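Local coordinates for protein putative agmatine deiminase (Streptococcus mutans, PDB 2EWO) that probably hydrolyses agmatine to N-carbamoylputrescine and ammonia, as expected of a member of the Porphyromonas-type peptidyl-arginine deiminase family, at residues D13-P18 with L106-G111; N37-A42 with L283-T288; D112-D117 with G149-K154. One frame throughout, in Å; residues are numbered along the deposited sequence.

Interaction 1: D13-P18 with L106-G111; sequences DGFRMP and LVNDKG
The Phe15 ring carries Asn108 CB over the centre of one face, a CH-pi contact with CB 3.6 Å from the ring centroid. The two side chains run side by side in the same direction, ring and amide planes only 13° apart. Next along, Arg16 N donates to Val107 O at 2.9 Å, the one clear backbone hydrogen bond between the segments. Arg16 starts off away from 106-111, but the bend at chi3 (-83°) returns the guanidinium to that segment, where NH1 meets Asp109 OD1 at 2.7 Å in a salt bridge. The carboxylate oxygen sits at the guanidinium edge, near its plane, while the two side chains cross at about a right angle. Apolar contacts include Val107 CG1, 4.0 Å from Pro18 CD, and Leu106 CB, 3.9 Å from Phe15 CB. Farther out, Glu22 pairs with Arg16 NH2 and the carbonyl of Gly169 takes NE; NE, NH1 and NH2 each have a partner, which would limit the rotation of the group. Arg114 and Asp112 also touch the Phe15 ring. The segment leaving helix 10-13 thus lies across the end of edge strand 104-107 and the connection of its antiparallel hairpin with strand 113-119.

Interaction 2: N37-A42 with L283-T288; sequences NWRLGA and LQEAAT
Leu40 and Thr288 hold the polar centre of this contact. Leu40 N donates to Thr288 OG1 at 2.7 Å, fairly straight at 159°, and that hydroxyl donates in turn to Glu285 O at 3.2 Å, nearly along the C=O axis. With chi1 at 68°, OG1 stands between its own backbone N and carbonyl carbon, a position from which it links the two backbones as acceptor on one side and donor on the other. A water adds a second polar bridge: it donates to Trp38 O at 2.9 Å and to Thr288 O at 2.7 Å, and accepts from Gly41 N at 2.6 Å.

Apolar contact comes from the branches of Leu40. CD1 rests 3.7 Å from Thr288 CG2, while CD2 lies against the threonine hydroxyl and touches Glu285 CB.

Charge plays a looser part. The Arg39 chain is extended from CG to NE; Arg39 CD passes 3.3 Å from Gln284 O before NH1 comes up against the aliphatic part of Glu285. Guanidinium and carboxylate planes are turned 64° from each other, and Arg39 NH1 stays 5.0 Å from Glu285 OE1; the salt bridge of this arginine is made by NH2 with Glu351.

Leu40 also packs on Leu40 of the second subunit, Thr288 touches Lys43 of that subunit, and Ala287 O accepts a hydrogen bond from NH2 of Arg77 of the second subunit. This is a loop-to-loop junction at a subunit interface, joining the lead-in to helix 43-57 to a 3-10 turn at 286-288.

Interaction 3: D112-D117 with G149-K154; sequences DLRAVD and GVDSYK
The Tyr153 ring slants across the Arg114 side chain, its CE1 3.3 Å from Arg114 CG and the hydroxyl reaching on to the guanidinium. Tyr153 CG lies opposite its own carbonyl carbon (chi1 -62°), which sends the ring across the arginine. Arg114 NE donates to Tyr153 OH at 3.0 Å, close to straight (163°) and in the guanidinium plane. Asp13 engages both partners, by a salt bridge to Arg114 NH2 and a weak hydrogen bond with the tyrosine hydroxyl, which would help fix the rotation of both groups.

Beneath them runs a parallel ladder. Tyr153 straddles Val116: its N donates to Ala115 O at 2.8 Å, and its O accepts from Asp117 N at 2.6 Å. Near the start of the strands this direct pairing gives way to a water, which donates to Leu113 O at 2.9 Å and accepts from Asp151 N at 2.8 Å. Val150 CG2 fills in here, 4.1 Å from Ala115 CB and also against Leu113. At the other end Lys154 NZ forms a salt bridge with Asp117 OD2 at 3.3 Å, its hydrogen bond weak; Trp118 O also binds this ammonium, and Arg4 pairs with the aspartate.

Strands 113-117 and 152-154 run 20° from parallel, as the paired strands of a beta-alpha-beta crossover. Helix 137-146 connects them and packs on Ala115, Asp117 and Val150, while strands 4-5 and 104-107 flank the pair in the sheet.

Overall arrangement
Interactions 1 and 3 are neighbours, their centres 10 Å apart, and share the mixed sheet ordered 4-5, 152-155, 113-119, 104-107. Interaction 1 works at its edge strand and interaction 3 in its middle, and the two touch through the residues around Asp13 and Phe15. Interaction 2 lies across the centre of the chain, about 42 Å from interaction 1 and 37 Å from interaction 3, centre to centre. Along the sequence 13-18 comes first, then 37-42, then 106-111 with interaction 3 following, and 283-288 last. One side of the fold is thus held together within a single sheet and its adjoining N-terminal segment, while the other meets a second subunit.

Interaction 1: D13-P18 with L106-G111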
loop_
_atom_site.group_PDB
_atom_site.type_symbol
_atom_site.label_atom_id
_atom_site.label_comp_id
_atom_site.label_asym_id
_atom_site.label_seq_id
_atom_site.Cartn_x
_atom_site.Cartn_y
_atom_site.Cartn_z
ATOM N N ASP A 13 -32.868 -4.160 -23.333
ATOM C CA ASP A 13 -32.549 -2.728 -23.306
ATOM C C ASP A 13 -32.131 -2.166 -24.663
ATOM O O ASP A 13 -31.988 -0.953 -24.819
ATOM C CB ASP A 13 -31.448 -2.459 -22.274
ATOM C CG ASP A 13 -31.933 -2.624 -20.847
ATOM O OD1 ASP A 13 -32.682 -3.586 -20.584
ATOM O OD2 ASP A 13 -31.554 -1.796 -19.991
ATOM N N GLY A 14 -31.937 -3.051 -25.638
ATOM C CA GLY A 14 -31.550 -2.608 -26.961
ATOM C C GLY A 14 -30.097 -2.191 -27.089
ATOM O O GLY A 14 -29.802 -1.115 -27.610
ATOM N N PHE A 15 -29.186 -3.022 -26.590
ATOM C CA PHE A 15 -27.757 -2.737 -26.698
ATOM C C PHE A 15 -27.073 -3.970 -27.264
ATOM O O PHE A 15 -27.621 -5.070 -27.200
ATOM C CB PHE A 15 -27.147 -2.378 -25.341
ATOM C CG PHE A 15 -27.538 -1.017 -24.838
ATOM C CD1 PHE A 15 -28.859 -0.742 -24.481
ATOM C CD2 PHE A 15 -26.585 -0.011 -24.701
ATOM C CE1 PHE A 15 -29.224 0.508 -23.992
ATOM C CE2 PHE A 15 -26.941 1.246 -24.214
ATOM C CZ PHE A 15 -28.265 1.505 -23.857
ATOM N N ARG A 16 -25.877 -3.782 -27.813
ATOM C CA ARG A 16 -25.131 -4.879 -28.428
ATOM C C ARG A 16 -23.650 -4.578 -28.553
ATOM O O ARG A 16 -23.265 -3.492 -28.985
ATOM C CB ARG A 16 -25.680 -5.163 -29.835
ATOM C CG ARG A 16 -25.928 -3.894 -30.664
ATOM C CD ARG A 16 -26.183 -4.178 -32.138
ATOM N NE ARG A 16 -24.941 -4.345 -32.889
ATOM C CZ ARG A 16 -24.122 -3.350 -33.220
ATOM N NH1 ARG A 16 -24.418 -2.105 -32.873
ATOM N NH2 ARG A 16 -22.996 -3.595 -33.884
HETATM N N MSE A 17 -22.820 -5.547 -28.184
HETATM C CA MSE A 17 -21.385 -5.371 -28.304
HETATM C C MSE A 17 -21.113 -5.229 -29.799
HETATM O O MSE A 17 -21.306 -6.180 -30.563
HETATM C CB MSE A 17 -20.639 -6.584 -27.751
HETATM C CG MSE A 17 -19.134 -6.544 -28.023
HETATM SE SE MSE A 17 -18.135 -8.098 -27.357
HETATM C CE MSE A 17 -16.359 -7.302 -27.176
ATOM N N PRO A 18 -20.666 -4.036 -30.233
ATOM C CA PRO A 18 -20.360 -3.720 -31.627
ATOM C C PRO A 18 -19.051 -4.373 -32.010
ATOM O O PRO A 18 -18.205 -4.597 -31.151
ATOM C CB PRO A 18 -20.236 -2.210 -31.596
ATOM C CG PRO A 18 -19.472 -2.022 -30.327
ATOM C CD PRO A 18 -20.258 -2.913 -29.365
ATOM N N LEU A 106 -21.082 -1.608 -24.618
ATOM C CA LEU A 106 -22.249 -1.900 -25.424
ATOM C C LEU A 106 -22.703 -0.607 -26.073
ATOM O O LEU A 106 -22.159 0.462 -25.798
ATOM C CB LEU A 106 -23.378 -2.460 -24.553
ATOM C CG LEU A 106 -23.082 -3.723 -23.736
ATOM C CD1 LEU A 106 -24.198 -3.944 -22.747
ATOM C CD2 LEU A 106 -22.929 -4.928 -24.650
ATOM N N VAL A 107 -23.706 -0.702 -26.933
ATOM C CA VAL A 107 -24.215 0.477 -27.604
ATOM C C VAL A 107 -25.638 0.203 -28.078
ATOM O O VAL A 107 -25.983 -0.926 -28.413
ATOM C CB VAL A 107 -23.308 0.847 -28.786
ATOM C CG1 VAL A 107 -23.235 -0.309 -29.761
ATOM C CG2 VAL A 107 -23.828 2.111 -29.456
ATOM N N ASN A 108 -26.464 1.241 -28.078
ATOM C CA ASN A 108 -27.854 1.117 -28.490
ATOM C C ASN A 108 -28.059 1.696 -29.889
ATOM O O ASN A 108 -29.180 1.759 -30.400
ATOM C CB ASN A 108 -28.760 1.816 -27.461
ATOM C CG ASN A 108 -28.435 3.300 -27.290
ATOM O OD1 ASN A 108 -27.273 3.701 -27.306
ATOM N ND2 ASN A 108 -29.462 4.110 -27.110
ATOM N N ASP A 109 -26.953 2.117 -30.496
ATOM C CA ASP A 109 -26.954 2.675 -31.843
ATOM C C ASP A 109 -27.776 3.951 -31.903
ATOM O O ASP A 109 -28.320 4.308 -32.947
ATOM C CB ASP A 109 -27.507 1.640 -32.835
ATOM C CG ASP A 109 -26.712 0.326 -32.825
ATOM O OD1 ASP A 109 -25.454 0.387 -32.883
ATOM O OD2 ASP A 109 -27.349 -0.761 -32.776
ATOM N N LYS A 110 -27.846 4.643 -30.772
ATOM C CA LYS A 110 -28.617 5.875 -30.664
ATOM C C LYS A 110 -27.821 6.912 -29.898
ATOM O O LYS A 110 -28.346 7.967 -29.522
ATOM C CB LYS A 110 -29.913 5.586 -29.923
ATOM C CG LYS A 110 -30.740 4.492 -30.543
ATOM C CD LYS A 110 -31.549 3.797 -29.484
ATOM C CE LYS A 110 -32.852 3.239 -30.034
ATOM N NZ LYS A 110 -33.914 4.288 -30.209
ATOM N N GLY A 111 -26.552 6.586 -29.654
ATOM C CA GLY A 111 -25.664 7.481 -28.932
ATOM C C GLY A 111 -25.247 7.005 -27.547
ATOM O O GLY A 111 -24.097 7.191 -27.147
#

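Interaction 2: N37-A42 with L283-T288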
loop_
_atom_site.group_PDB
_atom_site.type_symbol
_atom_site.label_atom_id
_atom_site.label_comp_id
_atom_site.label_asym_id
_atom_site.label_seq_id
_atom_site.Cartn_x
_atom_site.Cartn_y
_atom_site.Cartn_z
ATOM N N ASN A 37 5.271 -12.606 -12.241
ATOM C CA ASN A 37 5.061 -12.982 -13.630
ATOM C C ASN A 37 6.004 -12.348 -14.654
ATOM O O ASN A 37 6.383 -12.998 -15.624
ATOM C CB ASN A 37 3.622 -12.673 -14.026
ATOM C CG ASN A 37 3.326 -13.043 -15.456
ATOM O OD1 ASN A 37 2.536 -12.375 -16.125
ATOM N ND2 ASN A 37 3.945 -14.113 -15.936
ATOM N N TRP A 38 6.377 -11.088 -14.453
ATOM C CA TRP A 38 7.256 -10.413 -15.395
ATOM C C TRP A 38 8.705 -10.370 -14.929
ATOM O O TRP A 38 9.002 -9.968 -13.805
ATOM C CB TRP A 38 6.747 -8.997 -15.662
ATOM C CG TRP A 38 5.277 -8.945 -15.998
ATOM C CD1 TRP A 38 4.253 -8.661 -15.145
ATOM C CD2 TRP A 38 4.673 -9.191 -17.277
ATOM N NE1 TRP A 38 3.052 -8.710 -15.811
ATOM C CE2 TRP A 38 3.281 -9.032 -17.120
ATOM C CE3 TRP A 38 5.175 -9.532 -18.538
ATOM C CZ2 TRP A 38 2.382 -9.199 -18.177
ATOM C CZ3 TRP A 38 4.278 -9.698 -19.591
ATOM C CH2 TRP A 38 2.897 -9.531 -19.402
ATOM N N ARG A 39 9.611 -10.780 -15.813
ATOM C CA ARG A 39 11.027 -10.815 -15.482
ATOM C C ARG A 39 11.637 -9.438 -15.372
ATOM O O ARG A 39 11.097 -8.464 -15.888
ATOM C CB ARG A 39 11.790 -11.623 -16.525
ATOM C CG ARG A 39 11.957 -10.925 -17.861
ATOM C CD ARG A 39 12.576 -11.869 -18.888
ATOM N NE ARG A 39 12.836 -11.198 -20.154
ATOM C CZ ARG A 39 13.959 -10.551 -20.430
ATOM N NH1 ARG A 39 14.936 -10.489 -19.535
ATOM N NH2 ARG A 39 14.095 -9.952 -21.598
ATOM N N LEU A 40 12.771 -9.381 -14.689
ATOM C CA LEU A 40 13.497 -8.138 -14.495
ATOM C C LEU A 40 12.617 -6.994 -13.988
ATOM O O LEU A 40 12.526 -5.939 -14.615
ATOM C CB LEU A 40 14.187 -7.725 -15.804
ATOM C CG LEU A 40 15.437 -8.493 -16.260
ATOM C CD1 LEU A 40 16.503 -8.430 -15.169
ATOM C CD2 LEU A 40 15.082 -9.929 -16.566
ATOM N N GLY A 41 11.967 -7.205 -12.852
ATOM C CA GLY A 41 11.122 -6.169 -12.284
ATOM C C GLY A 41 10.033 -5.651 -13.200
ATOM O O GLY A 41 9.376 -4.660 -12.876
ATOM N N ALA A 42 9.838 -6.326 -14.329
ATOM C CA ALA A 42 8.823 -5.955 -15.316
ATOM C C ALA A 42 9.234 -4.759 -16.177
ATOM O O ALA A 42 8.471 -4.302 -17.045
ATOM C CB ALA A 42 7.487 -5.668 -14.623
ATOM N N LEU A 283 11.935 -18.322 -23.401
ATOM C CA LEU A 283 12.020 -17.506 -22.198
ATOM C C LEU A 283 13.451 -17.464 -21.682
ATOM O O LEU A 283 14.083 -18.502 -21.481
ATOM C CB LEU A 283 11.094 -18.079 -21.117
ATOM C CG LEU A 283 10.800 -17.253 -19.858
ATOM C CD1 LEU A 283 12.020 -17.155 -18.974
ATOM C CD2 LEU A 283 10.325 -15.879 -20.272
ATOM N N GLN A 284 13.960 -16.256 -21.478
ATOM C CA GLN A 284 15.311 -16.092 -20.964
ATOM C C GLN A 284 15.295 -15.341 -19.643
ATOM O O GLN A 284 14.306 -14.694 -19.297
ATOM C CB GLN A 284 16.164 -15.323 -21.963
ATOM C CG GLN A 284 16.555 -16.111 -23.183
ATOM C CD GLN A 284 17.343 -15.270 -24.166
ATOM O OE1 GLN A 284 17.981 -15.794 -25.077
ATOM N NE2 GLN A 284 17.295 -13.952 -23.987
ATOM N N GLU A 285 16.399 -15.429 -18.911
ATOM C CA GLU A 285 16.534 -14.753 -17.626
ATOM C C GLU A 285 15.353 -15.069 -16.693
ATOM O O GLU A 285 14.877 -14.195 -15.972
ATOM C CB GLU A 285 16.623 -13.233 -17.840
ATOM C CG GLU A 285 17.235 -12.772 -19.180
ATOM C CD GLU A 285 18.752 -12.886 -19.248
ATOM O OE1 GLU A 285 19.438 -12.272 -18.397
ATOM O OE2 GLU A 285 19.258 -13.577 -20.164
ATOM N N ALA A 286 14.891 -16.319 -16.707
ATOM C CA ALA A 286 13.766 -16.758 -15.874
ATOM C C ALA A 286 14.010 -16.667 -14.361
ATOM O O ALA A 286 13.066 -16.725 -13.574
ATOM C CB ALA A 286 13.385 -18.191 -16.244
ATOM N N ALA A 287 15.274 -16.531 -13.965
ATOM C CA ALA A 287 15.657 -16.441 -12.558
ATOM C C ALA A 287 15.128 -15.184 -11.857
ATOM O O ALA A 287 14.828 -15.212 -10.667
ATOM C CB ALA A 287 17.177 -16.492 -12.437
ATOM N N THR A 288 15.026 -14.081 -12.590
ATOM C CA THR A 288 14.549 -12.837 -12.010
ATOM C C THR A 288 13.041 -12.859 -11.810
ATOM O O THR A 288 12.441 -11.824 -11.518
ATOM C CB THR A 288 14.902 -11.621 -12.897
ATOM O OG1 THR A 288 14.158 -11.684 -14.123
ATOM C CG2 THR A 288 16.395 -11.601 -13.193
HETATM O O HOH W 1 11.115 -9.517 -11.885
#

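Interaction 3: D112-D117 with G149-K154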
loop_
_atom_site.group_PDB
_atom_site.type_symbol
_atom_site.label_atom_id
_atom_site.label_comp_id
_atom_site.label_asym_id
_atom_site.label_seq_id
_atom_site.Cartn_x
_atom_site.Cartn_y
_atom_site.Cartn_z
ATOM N N ASP A 112 -26.181 6.393 -26.821
ATOM C CA ASP A 112 -25.926 5.900 -25.468
ATOM C C ASP A 112 -24.827 4.821 -25.438
ATOM O O ASP A 112 -24.704 4.013 -26.362
ATOM C CB ASP A 112 -27.227 5.340 -24.850
ATOM C CG ASP A 112 -28.427 6.309 -24.972
ATOM O OD1 ASP A 112 -28.220 7.523 -25.235
ATOM O OD2 ASP A 112 -29.583 5.849 -24.794
ATOM N N LEU A 113 -24.023 4.824 -24.377
ATOM C CA LEU A 113 -22.952 3.839 -24.207
ATOM C C LEU A 113 -23.118 3.128 -22.867
ATOM O O LEU A 113 -23.009 3.746 -21.812
ATOM C CB LEU A 113 -21.576 4.511 -24.248
ATOM C CG LEU A 113 -20.385 3.588 -23.922
ATOM C CD1 LEU A 113 -20.210 2.557 -25.024
ATOM C CD2 LEU A 113 -19.114 4.406 -23.764
ATOM N N ARG A 114 -23.374 1.827 -22.925
ATOM C CA ARG A 114 -23.556 1.010 -21.738
ATOM C C ARG A 114 -22.357 0.070 -21.609
ATOM O O ARG A 114 -21.310 0.325 -22.194
ATOM C CB ARG A 114 -24.827 0.199 -21.894
ATOM C CG ARG A 114 -25.773 0.314 -20.750
ATOM C CD ARG A 114 -26.841 1.346 -20.987
ATOM N NE ARG A 114 -28.141 0.753 -20.700
ATOM C CZ ARG A 114 -29.218 1.432 -20.321
ATOM N NH1 ARG A 114 -29.161 2.754 -20.187
ATOM N NH2 ARG A 114 -30.347 0.780 -20.061
ATOM N N ALA A 115 -22.506 -1.014 -20.848
ATOM C CA ALA A 115 -21.421 -1.995 -20.678
ATOM C C ALA A 115 -21.847 -3.222 -19.872
ATOM O O ALA A 115 -22.833 -3.190 -19.144
ATOM C CB ALA A 115 -20.200 -1.346 -20.021
ATOM N N VAL A 116 -21.101 -4.310 -20.009
ATOM C CA VAL A 116 -21.418 -5.520 -19.269
ATOM C C VAL A 116 -20.189 -5.930 -18.484
ATOM O O VAL A 116 -19.155 -6.256 -19.063
ATOM C CB VAL A 116 -21.842 -6.681 -20.202
ATOM C CG1 VAL A 116 -20.919 -6.749 -21.394
ATOM C CG2 VAL A 116 -21.805 -8.003 -19.442
ATOM N N ASP A 117 -20.300 -5.888 -17.161
ATOM C CA ASP A 117 -19.188 -6.260 -16.299
ATOM C C ASP A 117 -19.357 -7.714 -15.871
ATOM O O ASP A 117 -20.331 -8.064 -15.203
ATOM C CB ASP A 117 -19.140 -5.323 -15.083
ATOM C CG ASP A 117 -18.056 -5.700 -14.089
ATOM O OD1 ASP A 117 -17.105 -6.422 -14.465
ATOM O OD2 ASP A 117 -18.152 -5.254 -12.926
ATOM N N GLY A 149 -18.488 7.675 -17.234
ATOM C CA GLY A 149 -19.899 8.006 -17.207
ATOM C C GLY A 149 -20.726 7.050 -18.033
ATOM O O GLY A 149 -21.477 7.469 -18.913
ATOM N N VAL A 150 -20.596 5.765 -17.737
ATOM C CA VAL A 150 -21.317 4.737 -18.464
ATOM C C VAL A 150 -21.825 3.658 -17.525
ATOM O O VAL A 150 -21.045 3.025 -16.808
ATOM C CB VAL A 150 -20.407 4.108 -19.562
ATOM C CG1 VAL A 150 -18.985 4.008 -19.058
ATOM C CG2 VAL A 150 -20.918 2.734 -19.966
ATOM N N ASP A 151 -23.141 3.458 -17.538
ATOM C CA ASP A 151 -23.790 2.457 -16.692
ATOM C C ASP A 151 -23.280 1.059 -17.046
ATOM O O ASP A 151 -22.555 0.891 -18.021
ATOM C CB ASP A 151 -25.312 2.546 -16.858
ATOM C CG ASP A 151 -25.867 3.929 -16.477
ATOM O OD1 ASP A 151 -25.112 4.736 -15.892
ATOM O OD2 ASP A 151 -27.058 4.213 -16.756
ATOM N N SER A 152 -23.638 0.055 -16.258
ATOM C CA SER A 152 -23.159 -1.282 -16.551
ATOM C C SER A 152 -24.095 -2.350 -16.047
ATOM O O SER A 152 -24.902 -2.111 -15.155
ATOM C CB SER A 152 -21.785 -1.495 -15.926
ATOM O OG SER A 152 -21.866 -1.386 -14.517
ATOM N N TYR A 153 -23.973 -3.532 -16.644
ATOM C CA TYR A 153 -24.769 -4.692 -16.283
ATOM C C TYR A 153 -23.815 -5.636 -15.581
ATOM O O TYR A 153 -22.700 -5.841 -16.061
ATOM C CB TYR A 153 -25.311 -5.398 -17.527
ATOM C CG TYR A 153 -26.237 -4.569 -18.386
ATOM C CD1 TYR A 153 -25.736 -3.641 -19.306
ATOM C CD2 TYR A 153 -27.615 -4.689 -18.256
ATOM C CE1 TYR A 153 -26.591 -2.844 -20.070
ATOM C CE2 TYR A 153 -28.473 -3.904 -19.006
ATOM C CZ TYR A 153 -27.957 -2.979 -19.904
ATOM O OH TYR A 153 -28.826 -2.145 -20.558
ATOM N N LYS A 154 -24.242 -6.210 -14.456
ATOM C CA LYS A 154 -23.406 -7.153 -13.702
ATOM C C LYS A 154 -23.921 -8.590 -13.790
ATOM O O LYS A 154 -24.995 -8.919 -13.278
ATOM C CB LYS A 154 -23.319 -6.746 -12.230
ATOM C CG LYS A 154 -22.391 -7.622 -11.400
ATOM C CD LYS A 154 -20.955 -7.509 -11.891
ATOM C CE LYS A 154 -19.991 -8.320 -11.023
ATOM N NZ LYS A 154 -18.587 -8.237 -11.517
HETATM O O HOH W 2 -24.300 5.026 -19.610
#